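Local coordinates for protein peptidoglycan glycosyltransferase (Eggerthella lenta, PDB 4MNR) that is a penicillin-binding protein by family, pairing a transpeptidase domain of the beta-lactamase clan with a dimerisation-type domain, at residues A330-D344 / A357-A371. Numbering follows the deposited sequence.
Sequences AIANDGVIMQPYLVD and ASPTKLMQAVSKTTA
Ile337 and Met363 face each other as a hydrogen-bonded antiparallel pair, with Ile337 N 2.8 Å from Met363 O. Ile337 O takes two donors in its carbonyl plane, Leu362 N at 2.8 Å and Met363 N at 3.2 Å; Leu362 and Met363 thus both oppose one residue, a classic beta bulge, and beyond it Gln339 N bonds Thr360 O almost straight (175°). This two-stranded sheet, 336-338 with 361-364, links helices 321-332 and 368-384 of the transpeptidase domain.

Packing is close and largely buried where the helices meet the sheet. Ala371 CB sits 3.5 Å from Gly335 N, Ala330 CB meets Ala365 CB, and Ile337 CD1 reaches both Met363 CG and Ala365 CB. Gly335, in a type I' turn, has no side chain to hold the backbones apart, and its CA lies 3.3 Å from Val366 O, a CA-H...O contact. Met326 of helix 321-332 covers Ile337 and Leu362. A separate close patch lies at the other end, where Ala357 CB touches Tyr341 CE2 at 3.4 Å and Ala357 N bonds Asp344 O.

The face with Val336 and Gln364 is looser and wetter. Gln364 bends at chi2 (99°), laying its amide against Val336 CG2 while NE2 donates to Val366 O; a water joins NE2 to Asp334 O. At the turn beside that face Lys368 runs alongside Asp334, yet NZ stays 3.9 Å from OD1, a long salt bridge, and OD1 also accepts from a water.

The chemistry implies that the backbone bonds, bulge included, set the register and the apolar contacts probably hold the helices against it, whereas the solvent-side charge pair probably adds little.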
# COMPACT_ATOMS: atom_id res chain seq x y z
N ALA A 330 5.42 1.91 9.68
CA ALA A 330 5.52 2.73 10.89
C ALA A 330 5.36 1.86 12.12
O ALA A 330 6.10 1.98 13.09
CB ALA A 330 4.45 3.81 10.89
N ILE A 331 4.38 0.97 12.08
CA ILE A 331 4.13 0.09 13.22
C ILE A 331 5.26 -0.93 13.39
O ILE A 331 5.68 -1.22 14.51
CB ILE A 331 2.75 -0.59 13.09
CG1 ILE A 331 1.66 0.49 13.01
CG2 ILE A 331 2.50 -1.52 14.27
CD1 ILE A 331 1.70 1.52 14.14
N ALA A 332 5.78 -1.43 12.27
CA ALA A 332 6.87 -2.39 12.27
C ALA A 332 8.22 -1.81 12.74
O ALA A 332 9.00 -2.49 13.40
CB ALA A 332 7.01 -3.00 10.88
N ASN A 333 8.47 -0.55 12.42
CA ASN A 333 9.80 0.06 12.58
C ASN A 333 9.83 1.09 13.69
O ASN A 333 10.37 2.18 13.51
CB ASN A 333 10.22 0.70 11.25
CG ASN A 333 11.69 1.06 11.18
OD1 ASN A 333 12.56 0.32 11.65
ND2 ASN A 333 11.98 2.21 10.59
N ASP A 334 9.24 0.76 14.84
CA ASP A 334 9.35 1.61 16.03
C ASP A 334 8.80 3.03 15.80
O ASP A 334 9.29 4.00 16.39
CB ASP A 334 10.81 1.67 16.52
CG ASP A 334 11.35 0.31 16.92
OD1 ASP A 334 10.55 -0.54 17.38
OD2 ASP A 334 12.58 0.09 16.78
N GLY A 335 7.81 3.14 14.92
CA GLY A 335 7.10 4.39 14.72
C GLY A 335 7.62 5.21 13.55
O GLY A 335 7.02 6.22 13.19
N VAL A 336 8.73 4.78 12.96
CA VAL A 336 9.40 5.57 11.93
C VAL A 336 9.06 5.05 10.56
O VAL A 336 9.20 3.86 10.29
CB VAL A 336 10.93 5.50 12.09
CG1 VAL A 336 11.62 6.31 11.00
CG2 VAL A 336 11.34 6.02 13.46
N ILE A 337 8.61 5.95 9.69
CA ILE A 337 8.42 5.60 8.29
C ILE A 337 9.67 5.98 7.50
O ILE A 337 10.04 7.15 7.44
CB ILE A 337 7.22 6.36 7.71
CG1 ILE A 337 5.94 5.97 8.47
CG2 ILE A 337 7.08 6.09 6.22
CD1 ILE A 337 4.68 6.72 8.00
N MSE A 338 10.33 4.98 6.92
CA MSE A 338 11.45 5.23 6.02
C MSE A 338 10.93 5.65 4.64
O MSE A 338 9.85 5.22 4.23
CB MSE A 338 12.32 3.98 5.88
CG MSE A 338 12.88 3.44 7.20
SE MSE A 338 14.05 4.70 8.11
CE MSE A 338 15.60 4.50 6.94
N GLN A 339 11.70 6.48 3.94
CA GLN A 339 11.32 6.90 2.59
C GLN A 339 11.27 5.67 1.67
O GLN A 339 12.25 4.95 1.54
CB GLN A 339 12.36 7.90 2.07
CG GLN A 339 12.28 8.17 0.59
CD GLN A 339 10.99 8.89 0.22
OE1 GLN A 339 10.59 9.84 0.88
NE2 GLN A 339 10.34 8.42 -0.84
N PRO A 340 10.11 5.41 1.03
CA PRO A 340 10.05 4.26 0.12
C PRO A 340 10.98 4.47 -1.07
O PRO A 340 11.04 5.58 -1.59
CB PRO A 340 8.59 4.25 -0.35
CG PRO A 340 8.08 5.64 -0.05
CD PRO A 340 8.80 6.07 1.18
N TYR A 341 11.69 3.43 -1.49
CA TYR A 341 12.50 3.55 -2.69
C TYR A 341 12.54 2.27 -3.50
O TYR A 341 12.34 1.17 -2.97
CB TYR A 341 13.92 4.04 -2.37
CG TYR A 341 14.82 3.07 -1.64
CD1 TYR A 341 14.71 2.90 -0.27
CD2 TYR A 341 15.80 2.36 -2.31
CE1 TYR A 341 15.52 2.04 0.42
CE2 TYR A 341 16.65 1.50 -1.63
CZ TYR A 341 16.50 1.34 -0.26
OH TYR A 341 17.33 0.49 0.43
N LEU A 342 12.81 2.43 -4.80
CA LEU A 342 12.69 1.36 -5.77
C LEU A 342 14.02 1.10 -6.49
O LEU A 342 14.21 0.04 -7.07
CB LEU A 342 11.62 1.78 -6.78
CG LEU A 342 10.83 0.79 -7.61
CD1 LEU A 342 10.47 -0.44 -6.81
CD2 LEU A 342 9.57 1.51 -8.11
N VAL A 343 14.93 2.08 -6.48
CA VAL A 343 16.22 1.92 -7.16
C VAL A 343 17.34 1.77 -6.16
O VAL A 343 17.58 2.67 -5.36
CB VAL A 343 16.53 3.09 -8.13
CG1 VAL A 343 17.96 2.97 -8.71
CG2 VAL A 343 15.49 3.11 -9.23
N ASP A 344 18.04 0.63 -6.22
CA ASP A 344 19.12 0.35 -5.28
C ASP A 344 20.41 1.00 -5.73
O ASP A 344 21.20 1.52 -4.92
CB ASP A 344 19.36 -1.15 -5.15
CG ASP A 344 20.58 -1.47 -4.29
OD1 ASP A 344 20.45 -1.42 -3.05
OD2 ASP A 344 21.65 -1.78 -4.85
N ALA A 357 21.59 3.86 -3.30
CA ALA A 357 20.51 4.33 -2.43
C ALA A 357 20.98 4.38 -0.99
O ALA A 357 21.73 3.51 -0.53
CB ALA A 357 19.28 3.46 -2.57
N SER A 358 20.56 5.42 -0.29
CA SER A 358 20.87 5.57 1.12
C SER A 358 19.54 5.63 1.85
O SER A 358 18.83 6.63 1.74
CB SER A 358 21.65 6.87 1.34
OG SER A 358 21.95 7.07 2.71
N PRO A 359 19.19 4.56 2.58
CA PRO A 359 17.92 4.55 3.31
C PRO A 359 17.88 5.73 4.28
O PRO A 359 18.88 6.04 4.95
CB PRO A 359 17.95 3.22 4.07
CG PRO A 359 18.89 2.36 3.26
CD PRO A 359 19.95 3.31 2.78
N THR A 360 16.73 6.38 4.34
CA THR A 360 16.61 7.66 5.03
C THR A 360 15.22 7.77 5.64
O THR A 360 14.23 7.37 5.02
CB THR A 360 16.76 8.82 4.03
OG1 THR A 360 18.05 8.74 3.39
CG2 THR A 360 16.62 10.16 4.72
N LYS A 361 15.15 8.31 6.87
CA LYS A 361 13.85 8.59 7.50
C LYS A 361 13.01 9.57 6.69
O LYS A 361 13.51 10.60 6.22
CB LYS A 361 14.08 9.15 8.91
CG LYS A 361 12.80 9.62 9.61
CD LYS A 361 13.01 9.80 11.11
CE LYS A 361 13.92 10.97 11.42
NZ LYS A 361 14.12 11.08 12.89
N LEU A 362 11.73 9.25 6.54
CA LEU A 362 10.78 10.19 5.97
C LEU A 362 10.09 10.95 7.09
O LEU A 362 10.12 12.18 7.13
CB LEU A 362 9.77 9.47 5.09
CG LEU A 362 8.66 10.36 4.54
CD1 LEU A 362 9.18 11.59 3.78
CD2 LEU A 362 7.77 9.52 3.64
N MSE A 363 9.45 10.22 8.00
CA MSE A 363 8.80 10.86 9.14
C MSE A 363 8.63 9.93 10.34
O MSE A 363 8.62 8.71 10.19
CB MSE A 363 7.45 11.48 8.72
CG MSE A 363 6.45 10.47 8.22
SE MSE A 363 4.84 11.37 7.56
CE MSE A 363 5.50 11.99 5.85
N GLN A 364 8.53 10.51 11.52
CA GLN A 364 8.19 9.76 12.73
C GLN A 364 6.68 9.83 12.94
O GLN A 364 6.17 10.88 13.32
CB GLN A 364 8.90 10.36 13.95
CG GLN A 364 8.63 9.60 15.24
CD GLN A 364 9.75 8.64 15.61
OE1 GLN A 364 10.92 8.91 15.36
NE2 GLN A 364 9.38 7.50 16.20
N ALA A 365 5.97 8.73 12.68
CA ALA A 365 4.51 8.74 12.83
C ALA A 365 4.06 8.76 14.28
O ALA A 365 3.25 9.60 14.68
CB ALA A 365 3.86 7.56 12.08
N VAL A 366 4.58 7.83 15.07
CA VAL A 366 4.26 7.72 16.50
C VAL A 366 5.53 7.31 17.24
O VAL A 366 6.54 6.99 16.62
CB VAL A 366 3.17 6.66 16.78
CG1 VAL A 366 1.80 7.10 16.25
CG2 VAL A 366 3.57 5.30 16.21
N SER A 367 5.48 7.31 18.57
CA SER A 367 6.63 6.89 19.37
C SER A 367 6.88 5.39 19.27
O SER A 367 6.00 4.62 18.90
CB SER A 367 6.44 7.26 20.84
OG SER A 367 5.45 6.43 21.43
N LYS A 368 8.10 4.99 19.61
CA LYS A 368 8.44 3.57 19.65
C LYS A 368 7.50 2.81 20.60
O LYS A 368 7.04 1.71 20.28
CB LYS A 368 9.90 3.36 20.06
CG LYS A 368 10.28 1.90 20.15
CD LYS A 368 11.78 1.71 20.45
CE LYS A 368 12.18 0.24 20.38
NZ LYS A 368 11.33 -0.62 21.24
N THR A 369 7.21 3.40 21.76
CA THR A 369 6.29 2.77 22.70
C THR A 369 4.91 2.58 22.08
O THR A 369 4.30 1.51 22.21
CB THR A 369 6.17 3.59 24.00
OG1 THR A 369 7.45 3.63 24.64
CG2 THR A 369 5.17 2.95 24.96
N THR A 370 4.41 3.61 21.40
CA THR A 370 3.09 3.50 20.79
C THR A 370 3.07 2.43 19.69
O THR A 370 2.15 1.61 19.64
CB THR A 370 2.67 4.84 20.18
OG1 THR A 370 2.49 5.79 21.24
CG2 THR A 370 1.36 4.68 19.42
N ALA A 371 4.10 2.43 18.85
CA ALA A 371 4.19 1.45 17.77
C ALA A 371 4.14 0.03 18.34
O ALA A 371 3.46 -0.83 17.80
CB ALA A 371 5.48 1.63 16.97
O HOH W 1 8.15 -0.75 18.61
O HOH W 2 11.30 5.42 17.18
O HOH W 3 14.69 5.04 2.52